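Local coordinates for protein kinase (Staphylococcus aureus subsp. aureus Mu50, PDB 3PY9) that probably senses muropeptides of the bacterial cell wall through the extracellular PASTA region of a membrane-bound serine/threonine kinase, at residues L95-D99 with A127-I133; E219-V223 with Y275-V279; I141-V146 with S192-G196; S170-D176 with F201-K207. One frame throughout, in Å; residues are numbered along the deposited sequence.

How the interactions relate
The four contacts follow an elongated chain and none touches another. Interaction 1 lies at the surface of one PASTA domain, where two loops meet round a europium ion through carboxylates and waters. Interactions 3 and 4 share the next PASTA domain: their segments alternate along the chain, and their nearest atoms are about 6 Å apart. Both rely on backbone bonding between strands, antiparallel and at the surface in 141-146 with 192-196, parallel and partly buried in 170-176 with 201-207. Interaction 2, in the C-terminal domain, has no direct hydrogen bond; valines and a tyrosine fill the space between two sheets, making it the contact with most buried residues.

Interaction 1 of 4, residues L95-D99 with A127-I133; sequences LGLKD and AIHDSNI. With EU (europium ion), chain E.
D99 OD2 is held twice over, by the europium ion at 2.4 Å and by the backbone N-H of N132, whose N lies 2.9 Å from it. These two loops of a PASTA domain, one leaving helix 85-93 and the other leading into strand 133-138, close on each other round the metal. The aspartate reaches across because its CG lies anti to the backbone N (chi1 170°). N132 N meets the carboxylate from above its plane, 59° out of it. D130 OD1 binds the ion at 2.4 Å from the second loop, and N132 is the third residue of the site. With D99 OD2 and D130 OD1 both on the ion, its positive charge probably offsets their repulsion. D99 is also tied through its main chain, its O accepting from I133 N.

Further back, G96 takes a positive phi as the C-prime residue of a Schellman motif, with L97 N bonded to L92 O and G96 N to K93 O. The chain thus turns out of the helix and brings L97 inward. The CD2 branch of L97 lies 4.1 Å from I128 CA and near I133 CD1. Between the loops, water 1 accepts from K98 N at 2.8 Å and donates to I128 O at 2.7 Å.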
loop_
_atom_site.group_PDB
_atom_site.type_symbol
_atom_site.label_atom_id
_atom_site.label_comp_id
_atom_site.label_asym_id
_atom_site.label_seq_id
_atom_site.Cartn_x
_atom_site.Cartn_y
_atom_site.Cartn_z
ATOM N N LEU A 95 -11.846 15.000 21.029
ATOM C CA LEU A 95 -12.399 14.013 21.951
ATOM C C LEU A 95 -11.666 13.994 23.296
ATOM O O LEU A 95 -11.904 13.107 24.124
ATOM C CB LEU A 95 -12.379 12.621 21.317
ATOM C CG LEU A 95 -13.056 12.425 19.959
ATOM C CD1 LEU A 95 -12.927 10.968 19.503
ATOM C CD2 LEU A 95 -14.525 12.859 19.983
ATOM N N GLY A 96 -10.788 14.975 23.509
ATOM C CA GLY A 96 -10.002 15.083 24.735
ATOM C C GLY A 96 -8.760 14.204 24.759
ATOM O O GLY A 96 -8.108 14.089 25.799
ATOM N N LEU A 97 -8.434 13.588 23.618
ATOM C CA LEU A 97 -7.231 12.760 23.479
ATOM C C LEU A 97 -6.012 13.604 23.105
ATOM O O LEU A 97 -5.806 13.928 21.932
ATOM C CB LEU A 97 -7.452 11.644 22.453
ATOM C CG LEU A 97 -8.534 10.608 22.786
ATOM C CD1 LEU A 97 -9.040 9.893 21.547
ATOM C CD2 LEU A 97 -8.038 9.625 23.843
ATOM N N LYS A 98 -5.203 13.945 24.106
ATOM C CA LYS A 98 -4.091 14.869 23.915
ATOM C C LYS A 98 -2.696 14.249 24.118
ATOM O O LYS A 98 -1.689 14.865 23.763
ATOM C CB LYS A 98 -4.281 16.109 24.804
ATOM C CG LYS A 98 -5.666 16.761 24.667
ATOM C CD LYS A 98 -5.778 18.109 25.411
ATOM C CE LYS A 98 -7.252 18.488 25.674
ATOM N NZ LYS A 98 -8.130 18.481 24.444
ATOM N N ASP A 99 -2.636 13.043 24.677
ATOM C CA ASP A 99 -1.364 12.339 24.887
ATOM C C ASP A 99 -0.992 11.545 23.622
ATOM O O ASP A 99 -1.174 10.327 23.558
ATOM C CB ASP A 99 -1.453 11.427 26.130
ATOM C CG ASP A 99 -0.261 10.473 26.271
ATOM O OD1 ASP A 99 0.812 10.731 25.671
ATOM O OD2 ASP A 99 -0.386 9.452 26.986
ATOM N N ALA A 127 -9.329 5.231 27.408
ATOM C CA ALA A 127 -9.263 6.212 28.495
ATOM C C ALA A 127 -8.594 7.526 28.038
ATOM O O ALA A 127 -7.534 7.504 27.404
ATOM C CB ALA A 127 -8.531 5.608 29.691
ATOM N N ILE A 128 -9.212 8.666 28.354
ATOM C CA ILE A 128 -8.724 9.962 27.843
ATOM C C ILE A 128 -7.529 10.518 28.635
ATOM O O ILE A 128 -6.993 11.579 28.302
ATOM C CB ILE A 128 -9.860 11.041 27.661
ATOM C CG1 ILE A 128 -10.256 11.693 28.995
ATOM C CG2 ILE A 128 -11.081 10.445 26.951
ATOM C CD1 ILE A 128 -10.710 13.154 28.866
ATOM N N HIS A 129 -7.112 9.786 29.667
ATOM C CA HIS A 129 -5.929 10.149 30.450
ATOM C C HIS A 129 -4.845 9.046 30.462
ATOM O O HIS A 129 -5.127 7.879 30.779
ATOM C CB HIS A 129 -6.321 10.574 31.878
ATOM C CG HIS A 129 -7.319 11.702 31.932
ATOM N ND1 HIS A 129 -7.193 12.851 31.178
ATOM C CD2 HIS A 129 -8.447 11.859 32.666
ATOM C CE1 HIS A 129 -8.207 13.660 31.434
ATOM N NE2 HIS A 129 -8.985 13.080 32.331
ATOM N N ASP A 130 -3.607 9.451 30.137
ATOM C CA ASP A 130 -2.439 8.553 29.921
ATOM C C ASP A 130 -2.732 7.482 28.865
ATOM O O ASP A 130 -2.360 6.313 29.021
ATOM C CB ASP A 130 -1.917 7.944 31.243
ATOM C CG ASP A 130 -0.473 7.396 31.132
ATOM O OD1 ASP A 130 0.380 8.007 30.456
ATOM O OD2 ASP A 130 -0.185 6.347 31.750
ATOM N N SER A 131 -3.385 7.909 27.784
ATOM C CA SER A 131 -3.863 7.005 26.724
ATOM C C SER A 131 -2.735 6.411 25.867
ATOM O O SER A 131 -2.929 5.390 25.183
ATOM C CB SER A 131 -4.903 7.709 25.829
ATOM O OG SER A 131 -4.549 9.063 25.554
ATOM N N ASN A 132 -1.569 7.055 25.917
ATOM C CA ASN A 132 -0.393 6.665 25.135
ATOM C C ASN A 132 -0.747 6.327 23.687
ATOM O O ASN A 132 -0.485 5.214 23.232
ATOM C CB ASN A 132 0.355 5.473 25.777
ATOM C CG ASN A 132 0.545 5.624 27.280
ATOM O OD1 ASN A 132 1.138 6.595 27.760
ATOM N ND2 ASN A 132 0.066 4.638 28.028
ATOM N N ILE A 133 -1.369 7.262 22.968
ATOM C CA ILE A 133 -1.599 7.037 21.538
ATOM C C ILE A 133 -0.284 7.291 20.809
ATOM O O ILE A 133 0.444 8.244 21.121
ATOM C CB ILE A 133 -2.665 7.961 20.886
ATOM C CG1 ILE A 133 -3.896 8.196 21.783
ATOM C CG2 ILE A 133 -3.041 7.422 19.505
ATOM C CD1 ILE A 133 -4.950 7.147 21.728
HETATM EU EU EU E . 1.419 9.090 28.550
HETATM O O HOH W 1 -5.210 12.329 26.421
HETATM O O HOH W 2 1.744 8.698 23.595
#

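Interaction 2 of 4, residues E219-V223 with Y275-V279; sequences ESVDV and YIVKV
Y275 spans the gap to E219 and V221, its CB directed at strand 219-223 within the C-terminal PASTA-like domain, an E-set member with a β-sandwich. The first torsion places CG between the backbone N and the carbonyl carbon (chi1 68°), and the ring extends from there to the opposing strand. Ring atom CE1 meets E219 CB at 3.9 Å. At the tip, OH lies 3.9 Å from V221 CB. Water 3 sits against OH, too close in the model for that bond to be more than doubtful; the water itself donates to S220 O at 2.7 Å and to E219 OE1 at 3.2 Å. E219 OE1 also pairs with K287 in a salt bridge, so the phenol ends in a polar patch beside an otherwise apolar interface.

Beyond the ring, the valines take over. V221 CG1 and V277 CG2 approach tip to tip, 4.0 Å apart. V223 uses both branches: CG2 slants across to V277 CG1, while CG1 meets V279 CG2 head on at 3.6 Å. The two strand segments run nearly parallel, 15° apart, and their axes approach no closer than 9.7 Å; they belong to different sheets and share no backbone bond. Strand 217-223 pairs with 259-265, from which I263 also touches Y275 and V221; strand 272-279 lies between 233-241 and 282-290, which contribute V235 and V284 to the same interior.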
loop_
_atom_site.group_PDB
_atom_site.type_symbol
_atom_site.label_atom_id
_atom_site.label_comp_id
_atom_site.label_asym_id
_atom_site.label_seq_id
_atom_site.Cartn_x
_atom_site.Cartn_y
_atom_site.Cartn_z
ATOM N N GLU A 219 5.483 -17.103 -46.637
ATOM C CA GLU A 219 4.268 -17.884 -46.539
ATOM C C GLU A 219 3.128 -17.050 -47.097
ATOM O O GLU A 219 3.049 -15.849 -46.846
ATOM C CB GLU A 219 4.001 -18.268 -45.084
ATOM C CG GLU A 219 4.979 -19.298 -44.529
ATOM C CD GLU A 219 4.710 -20.731 -44.999
ATOM O OE1 GLU A 219 3.576 -21.049 -45.428
ATOM O OE2 GLU A 219 5.641 -21.556 -44.921
ATOM N N SER A 220 2.267 -17.684 -47.881
ATOM C CA SER A 220 1.072 -17.028 -48.389
ATOM C C SER A 220 -0.176 -17.537 -47.682
ATOM O O SER A 220 -0.332 -18.745 -47.473
ATOM C CB SER A 220 0.939 -17.244 -49.893
ATOM O OG SER A 220 1.734 -16.310 -50.585
ATOM N N VAL A 221 -1.053 -16.606 -47.315
ATOM C CA VAL A 221 -2.371 -16.941 -46.764
ATOM C C VAL A 221 -3.460 -16.102 -47.449
ATOM O O VAL A 221 -3.298 -14.887 -47.618
ATOM C CB VAL A 221 -2.418 -16.791 -45.186
ATOM C CG1 VAL A 221 -2.059 -15.384 -44.749
ATOM C CG2 VAL A 221 -3.770 -17.185 -44.637
ATOM N N ASP A 222 -4.540 -16.761 -47.865
ATOM C CA ASP A 222 -5.718 -16.076 -48.375
ATOM C C ASP A 222 -6.609 -15.656 -47.202
ATOM O O ASP A 222 -7.173 -16.511 -46.503
ATOM C CB ASP A 222 -6.536 -16.996 -49.285
ATOM C CG ASP A 222 -5.905 -17.219 -50.633
ATOM O OD1 ASP A 222 -5.341 -16.264 -51.215
ATOM O OD2 ASP A 222 -5.997 -18.369 -51.118
ATOM N N VAL A 223 -6.755 -14.351 -47.007
ATOM C CA VAL A 223 -7.627 -13.820 -45.946
ATOM C C VAL A 223 -8.966 -13.455 -46.560
ATOM O O VAL A 223 -9.003 -12.614 -47.435
ATOM C CB VAL A 223 -7.027 -12.547 -45.312
ATOM C CG1 VAL A 223 -7.964 -11.974 -44.231
ATOM C CG2 VAL A 223 -5.636 -12.832 -44.766
ATOM N N TYR A 275 2.952 -17.655 -37.584
ATOM C CA TYR A 275 2.139 -16.456 -37.763
ATOM C C TYR A 275 0.705 -16.654 -37.306
ATOM O O TYR A 275 0.152 -17.762 -37.412
ATOM C CB TYR A 275 2.165 -15.967 -39.207
ATOM C CG TYR A 275 1.489 -16.871 -40.212
ATOM C CD1 TYR A 275 2.246 -17.677 -41.052
ATOM C CD2 TYR A 275 0.087 -16.901 -40.346
ATOM C CE1 TYR A 275 1.641 -18.502 -41.995
ATOM C CE2 TYR A 275 -0.528 -17.726 -41.267
ATOM C CZ TYR A 275 0.260 -18.522 -42.100
ATOM O OH TYR A 275 -0.319 -19.349 -43.036
ATOM N N ILE A 276 0.126 -15.588 -36.771
ATOM C CA ILE A 276 -1.305 -15.508 -36.545
ATOM C C ILE A 276 -1.813 -14.343 -37.360
ATOM O O ILE A 276 -1.201 -13.282 -37.364
ATOM C CB ILE A 276 -1.675 -15.183 -35.078
ATOM C CG1 ILE A 276 -0.838 -15.994 -34.080
ATOM C CG2 ILE A 276 -3.167 -15.326 -34.866
ATOM C CD1 ILE A 276 -1.377 -17.344 -33.774
ATOM N N VAL A 277 -2.947 -14.543 -38.024
ATOM C CA VAL A 277 -3.649 -13.485 -38.736
ATOM C C VAL A 277 -5.031 -13.339 -38.109
ATOM O O VAL A 277 -5.845 -14.262 -38.188
ATOM C CB VAL A 277 -3.855 -13.828 -40.225
ATOM C CG1 VAL A 277 -4.633 -12.721 -40.916
ATOM C CG2 VAL A 277 -2.524 -14.087 -40.946
ATOM N N LYS A 278 -5.290 -12.173 -37.530
ATOM C CA LYS A 278 -6.604 -11.802 -36.996
ATOM C C LYS A 278 -7.315 -10.773 -37.875
ATOM O O LYS A 278 -6.659 -9.963 -38.542
ATOM C CB LYS A 278 -6.458 -11.231 -35.589
ATOM C CG LYS A 278 -5.765 -12.168 -34.618
ATOM C CD LYS A 278 -5.838 -11.608 -33.217
ATOM C CE LYS A 278 -5.086 -12.462 -32.234
ATOM N NZ LYS A 278 -5.061 -11.752 -30.933
ATOM N N VAL A 279 -8.654 -10.821 -37.875
ATOM C CA VAL A 279 -9.496 -9.921 -38.664
ATOM C C VAL A 279 -10.552 -9.357 -37.722
ATOM O O VAL A 279 -11.370 -10.108 -37.170
ATOM C CB VAL A 279 -10.154 -10.630 -39.903
ATOM C CG1 VAL A 279 -11.151 -9.716 -40.574
ATOM C CG2 VAL A 279 -9.083 -11.098 -40.930
HETATM O O HOH W 3 0.640 -19.852 -45.217
#

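Interaction 3 of 4, residues I141-V146 with S192-G196; sequences IKQVYV and SVDEG
S192 lies against V144 and Y145 where two short antiparallel strands of a PASTA domain meet. Its CA comes 3.7 Å from Y145 CA, a very close non-hydrogen-bonded pair, and makes a bent CA-H...O contact with V144 O. The serine CB rests beside that same carbonyl. Next along, V144 and V193 form the hydrogen-bonded pair, each N giving to the other's O at 2.9 Å.

E195 carries the contact past the end of the strand. Its N bonds K142 O at 2.6 Å, almost straight (168°), with the donor lying nearly in line with C=O. E195 CB packs 3.8 Å from V144 CG2, and the side chain runs on extended (CG anti to the backbone N, chi1 176°); water 4 donates to E195 OE1 and accepts from K142 N. Q143 bends at chi2 to lie alongside D194, the amide and carboxylate planes 86° apart.

On the face that carries V144 and V193, V193 CG2 is pressed by V146 CG2 at 3.4 Å, a tight contact. V144, V146 and V193 all touch F166, in the loop between helix 154-162 and strand 167-173, and V146 pairs on with G190 and K191.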
loop_
_atom_site.group_PDB
_atom_site.type_symbol
_atom_site.label_atom_id
_atom_site.label_comp_id
_atom_site.label_asym_id
_atom_site.label_seq_id
_atom_site.Cartn_x
_atom_site.Cartn_y
_atom_site.Cartn_z
ATOM N N ILE A 141 7.293 6.829 0.355
ATOM C CA ILE A 141 8.146 5.679 0.091
ATOM C C ILE A 141 9.615 6.095 0.136
ATOM O O ILE A 141 9.961 7.200 -0.275
ATOM C CB ILE A 141 7.814 5.006 -1.262
ATOM C CG1 ILE A 141 6.403 4.396 -1.201
ATOM C CG2 ILE A 141 8.832 3.937 -1.574
ATOM C CD1 ILE A 141 5.846 3.892 -2.538
ATOM N N LYS A 142 10.463 5.213 0.665
ATOM C CA LYS A 142 11.890 5.430 0.666
ATOM C C LYS A 142 12.352 5.720 -0.772
ATOM O O LYS A 142 11.994 4.976 -1.706
ATOM C CB LYS A 142 12.598 4.201 1.248
ATOM C CG LYS A 142 14.116 4.161 1.059
ATOM C CD LYS A 142 14.846 5.128 1.980
ATOM C CE LYS A 142 16.251 5.350 1.481
ATOM N NZ LYS A 142 17.154 5.977 2.457
ATOM N N GLN A 143 13.113 6.812 -0.935
ATOM C CA GLN A 143 13.683 7.193 -2.232
ATOM C C GLN A 143 15.049 6.553 -2.337
ATOM O O GLN A 143 15.881 6.664 -1.433
ATOM C CB GLN A 143 13.826 8.706 -2.381
ATOM C CG GLN A 143 12.519 9.497 -2.391
ATOM C CD GLN A 143 11.529 8.973 -3.372
ATOM O OE1 GLN A 143 10.586 8.246 -3.003
ATOM N NE2 GLN A 143 11.707 9.338 -4.643
ATOM N N VAL A 144 15.250 5.829 -3.423
ATOM C CA VAL A 144 16.517 5.169 -3.700
ATOM C C VAL A 144 17.034 5.697 -5.020
ATOM O O VAL A 144 16.268 5.834 -5.972
ATOM C CB VAL A 144 16.342 3.649 -3.794
ATOM C CG1 VAL A 144 17.683 2.966 -4.124
ATOM C CG2 VAL A 144 15.783 3.118 -2.468
ATOM N N TYR A 145 18.330 5.977 -5.071
ATOM C CA TYR A 145 18.951 6.530 -6.250
ATOM C C TYR A 145 19.134 5.460 -7.331
ATOM O O TYR A 145 19.643 4.378 -7.072
ATOM C CB TYR A 145 20.283 7.177 -5.884
ATOM C CG TYR A 145 20.870 8.029 -6.986
ATOM C CD1 TYR A 145 20.606 9.389 -7.048
ATOM C CD2 TYR A 145 21.680 7.454 -8.000
ATOM C CE1 TYR A 145 21.142 10.170 -8.080
ATOM C CE2 TYR A 145 22.228 8.228 -9.021
ATOM C CZ TYR A 145 21.939 9.577 -9.070
ATOM O OH TYR A 145 22.473 10.362 -10.069
ATOM N N VAL A 146 18.689 5.776 -8.543
ATOM C CA VAL A 146 18.847 4.874 -9.695
ATOM C C VAL A 146 20.132 5.190 -10.447
ATOM O O VAL A 146 20.202 6.178 -11.179
ATOM C CB VAL A 146 17.686 5.026 -10.673
ATOM C CG1 VAL A 146 17.697 3.866 -11.707
ATOM C CG2 VAL A 146 16.364 5.094 -9.912
ATOM N N SER A 192 16.868 9.799 -7.951
ATOM C CA SER A 192 16.219 8.960 -6.958
ATOM C C SER A 192 14.722 8.811 -7.217
ATOM O O SER A 192 14.062 9.756 -7.590
ATOM C CB SER A 192 16.501 9.428 -5.521
ATOM O OG SER A 192 16.128 10.777 -5.309
ATOM N N VAL A 193 14.205 7.598 -7.052
ATOM C CA VAL A 193 12.786 7.288 -7.266
ATOM C C VAL A 193 12.353 6.292 -6.170
ATOM O O VAL A 193 13.201 5.749 -5.460
ATOM C CB VAL A 193 12.555 6.634 -8.660
ATOM C CG1 VAL A 193 13.117 7.519 -9.813
ATOM C CG2 VAL A 193 13.217 5.279 -8.706
ATOM N N ASP A 194 11.050 6.054 -6.036
ATOM C CA ASP A 194 10.517 5.147 -5.015
ATOM C C ASP A 194 11.284 3.834 -5.007
ATOM O O ASP A 194 11.480 3.211 -6.064
ATOM C CB ASP A 194 9.044 4.812 -5.286
ATOM C CG ASP A 194 8.131 6.012 -5.209
ATOM O OD1 ASP A 194 8.525 7.065 -4.677
ATOM O OD2 ASP A 194 6.988 5.900 -5.686
ATOM N N GLU A 195 11.707 3.414 -3.825
ATOM C CA GLU A 195 12.196 2.044 -3.598
ATOM C C GLU A 195 11.303 1.012 -4.282
ATOM O O GLU A 195 10.079 1.091 -4.207
ATOM C CB GLU A 195 12.263 1.781 -2.087
ATOM C CG GLU A 195 12.664 0.376 -1.658
ATOM C CD GLU A 195 12.765 0.289 -0.169
ATOM O OE1 GLU A 195 11.804 0.742 0.502
ATOM O OE2 GLU A 195 13.805 -0.211 0.324
ATOM N N GLY A 196 11.917 0.058 -4.980
ATOM C CA GLY A 196 11.157 -1.051 -5.566
ATOM C C GLY A 196 10.568 -0.758 -6.926
ATOM O O GLY A 196 9.867 -1.585 -7.499
HETATM O O HOH W 4 9.871 2.556 1.684
#

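Interaction 4 of 4, residues S170-D176 with F201-K207; sequences SKEEYSD and FVVSKGK
Backbone bonds join S170-E173 to F201-S204 as parallel strands of a PASTA domain. K171 N gives to F201 O, V203 N to K171 O, E173 N to V203 O at 2.9 Å, and K205 N to E173 O; K171 and E173 thus each bind segment 201-207 through both N and O. Past the strands, S175 N continues the pairing with G206 O at 2.9 Å. S204 OG, anti to the backbone N (chi1 -178°), accepts from G206 N in an ST turn and also bonds I178 O.

The aromatic contact is made by Y174 and K205. K205 CE sits over the ring face, 3.8 Å from its centroid and 9° off the normal, as a CH-pi contact, and K205 NZ lies 4.1 Å from the same centroid as an off-centre cation-pi contact. G206 O comes up to the ring edge, in its plane, 3.3 Å from Y174 CD1. Both polar tips turn to D243 of the C-terminal PASTA-like domain, K205 NZ in a salt bridge and Y174 OH in a hydrogen bond, so the pair bridges two domains.

Side-chain packing is lighter. S170 CB meets V203 CG2 at 3.9 Å, and on the other face E173 OE1, a polar atom, lies beside V202 CG1. The face bearing S170, F201 and V203 is covered by helix 154-162, where F154 meets the F201 ring edge-to-face; strand 198-204 runs between 167-173 and antiparallel 183-187.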
loop_
_atom_site.group_PDB
_atom_site.type_symbol
_atom_site.label_atom_id
_atom_site.label_comp_id
_atom_site.label_asym_id
_atom_site.label_seq_id
_atom_site.Cartn_x
_atom_site.Cartn_y
_atom_site.Cartn_z
ATOM N N SER A 170 13.854 -5.471 -19.456
ATOM C CA SER A 170 14.655 -5.224 -20.644
ATOM C C SER A 170 14.023 -5.814 -21.896
ATOM O O SER A 170 13.421 -6.888 -21.850
ATOM C CB SER A 170 16.072 -5.772 -20.467
ATOM O OG SER A 170 16.049 -7.187 -20.543
ATOM N N LYS A 171 14.132 -5.070 -22.994
ATOM C CA LYS A 171 13.954 -5.603 -24.339
ATOM C C LYS A 171 15.342 -5.549 -24.969
ATOM O O LYS A 171 16.252 -4.921 -24.423
ATOM C CB LYS A 171 13.002 -4.746 -25.194
ATOM C CG LYS A 171 11.628 -4.440 -24.615
ATOM C CD LYS A 171 10.879 -3.450 -25.520
ATOM C CE LYS A 171 9.875 -2.552 -24.748
ATOM N NZ LYS A 171 8.566 -3.195 -24.327
ATOM N N GLU A 172 15.493 -6.196 -26.119
ATOM C CA GLU A 172 16.763 -6.189 -26.852
ATOM C C GLU A 172 16.608 -5.561 -28.227
ATOM O O GLU A 172 15.554 -5.672 -28.845
ATOM C CB GLU A 172 17.335 -7.605 -26.959
ATOM C CG GLU A 172 17.742 -8.203 -25.602
ATOM C CD GLU A 172 18.592 -9.459 -25.733
ATOM O OE1 GLU A 172 18.244 -10.355 -26.548
ATOM O OE2 GLU A 172 19.612 -9.554 -25.003
ATOM N N GLU A 173 17.652 -4.878 -28.681
ATOM C CA GLU A 173 17.689 -4.306 -30.030
ATOM C C GLU A 173 19.079 -4.387 -30.650
ATOM O O GLU A 173 20.095 -4.426 -29.943
ATOM C CB GLU A 173 17.218 -2.855 -30.029
ATOM C CG GLU A 173 15.710 -2.680 -29.975
ATOM C CD GLU A 173 15.297 -1.244 -29.739
ATOM O OE1 GLU A 173 16.178 -0.354 -29.702
ATOM O OE2 GLU A 173 14.079 -0.999 -29.582
ATOM N N TYR A 174 19.119 -4.413 -31.979
ATOM C CA TYR A 174 20.386 -4.383 -32.708
ATOM C C TYR A 174 21.048 -3.015 -32.607
ATOM O O TYR A 174 20.374 -1.977 -32.592
ATOM C CB TYR A 174 20.177 -4.752 -34.179
ATOM C CG TYR A 174 19.802 -6.193 -34.393
ATOM C CD1 TYR A 174 20.693 -7.213 -34.064
ATOM C CD2 TYR A 174 18.558 -6.539 -34.917
ATOM C CE1 TYR A 174 20.364 -8.545 -34.259
ATOM C CE2 TYR A 174 18.213 -7.869 -35.110
ATOM C CZ TYR A 174 19.124 -8.862 -34.779
ATOM O OH TYR A 174 18.807 -10.178 -34.959
ATOM N N SER A 175 22.374 -3.027 -32.534
ATOM C CA SER A 175 23.157 -1.807 -32.478
ATOM C C SER A 175 24.488 -2.021 -33.159
ATOM O O SER A 175 25.096 -3.088 -33.041
ATOM C CB SER A 175 23.397 -1.361 -31.033
ATOM O OG SER A 175 24.350 -0.313 -30.982
ATOM N N ASP A 176 24.936 -0.983 -33.858
ATOM C CA ASP A 176 26.220 -0.995 -34.526
ATOM C C ASP A 176 27.300 -0.391 -33.629
ATOM O O ASP A 176 28.468 -0.771 -33.723
ATOM C CB ASP A 176 26.114 -0.268 -35.870
ATOM C CG ASP A 176 25.178 -0.981 -36.847
ATOM O OD1 ASP A 176 25.369 -2.197 -37.083
ATOM O OD2 ASP A 176 24.245 -0.333 -37.375
ATOM N N PHE A 201 15.181 -1.122 -19.473
ATOM C CA PHE A 201 16.446 -1.122 -20.209
ATOM C C PHE A 201 16.249 -1.529 -21.658
ATOM O O PHE A 201 15.488 -2.447 -21.954
ATOM C CB PHE A 201 17.421 -2.118 -19.574
ATOM C CG PHE A 201 18.058 -1.622 -18.319
ATOM C CD1 PHE A 201 19.234 -0.897 -18.372
ATOM C CD2 PHE A 201 17.488 -1.896 -17.082
ATOM C CE1 PHE A 201 19.846 -0.446 -17.214
ATOM C CE2 PHE A 201 18.087 -1.434 -15.900
ATOM C CZ PHE A 201 19.252 -0.708 -15.964
ATOM N N VAL A 202 16.927 -0.831 -22.558
ATOM C CA VAL A 202 17.079 -1.320 -23.923
ATOM C C VAL A 202 18.527 -1.738 -24.065
ATOM O O VAL A 202 19.444 -0.946 -23.811
ATOM C CB VAL A 202 16.629 -0.297 -24.985
ATOM C CG1 VAL A 202 16.878 -0.841 -26.403
ATOM C CG2 VAL A 202 15.144 0.059 -24.777
ATOM N N VAL A 203 18.703 -3.007 -24.439
ATOM C CA VAL A 203 19.981 -3.708 -24.365
ATOM C C VAL A 203 20.446 -4.146 -25.760
ATOM O O VAL A 203 19.634 -4.511 -26.628
ATOM C CB VAL A 203 19.892 -4.919 -23.400
ATOM C CG1 VAL A 203 21.231 -5.636 -23.277
ATOM C CG2 VAL A 203 19.400 -4.462 -22.013
ATOM N N SER A 204 21.756 -4.077 -25.968
ATOM C CA SER A 204 22.346 -4.402 -27.254
ATOM C C SER A 204 22.546 -5.909 -27.422
ATOM O O SER A 204 23.146 -6.576 -26.567
ATOM C CB SER A 204 23.682 -3.654 -27.431
ATOM O OG SER A 204 24.257 -3.908 -28.704
ATOM N N LYS A 205 22.028 -6.430 -28.534
ATOM C CA LYS A 205 22.324 -7.792 -28.975
ATOM C C LYS A 205 23.244 -7.796 -30.217
ATOM O O LYS A 205 23.149 -8.683 -31.085
ATOM C CB LYS A 205 21.031 -8.576 -29.227
ATOM C CG LYS A 205 20.071 -7.910 -30.167
ATOM C CD LYS A 205 19.031 -8.893 -30.639
ATOM C CE LYS A 205 17.841 -8.183 -31.257
ATOM N NZ LYS A 205 16.930 -9.189 -31.861
ATOM N N GLY A 206 24.139 -6.803 -30.275
ATOM C CA GLY A 206 25.068 -6.632 -31.399
ATOM C C GLY A 206 24.459 -6.164 -32.720
ATOM O O GLY A 206 23.309 -5.720 -32.776
ATOM N N LYS A 207 25.250 -6.285 -33.788
ATOM C CA LYS A 207 24.863 -5.850 -35.136
ATOM C C LYS A 207 23.986 -6.877 -35.866
ATOM O O LYS A 207 24.198 -8.080 -35.728
ATOM C CB LYS A 207 26.116 -5.530 -35.964
ATOM C CG LYS A 207 27.065 -4.511 -35.316
ATOM C CD LYS A 207 28.214 -5.202 -34.583
ATOM C CE LYS A 207 29.484 -5.215 -35.417
ATOM N NZ LYS A 207 30.344 -4.012 -35.172
HETATM O O HOH W 5 29.350 -2.031 -36.743
#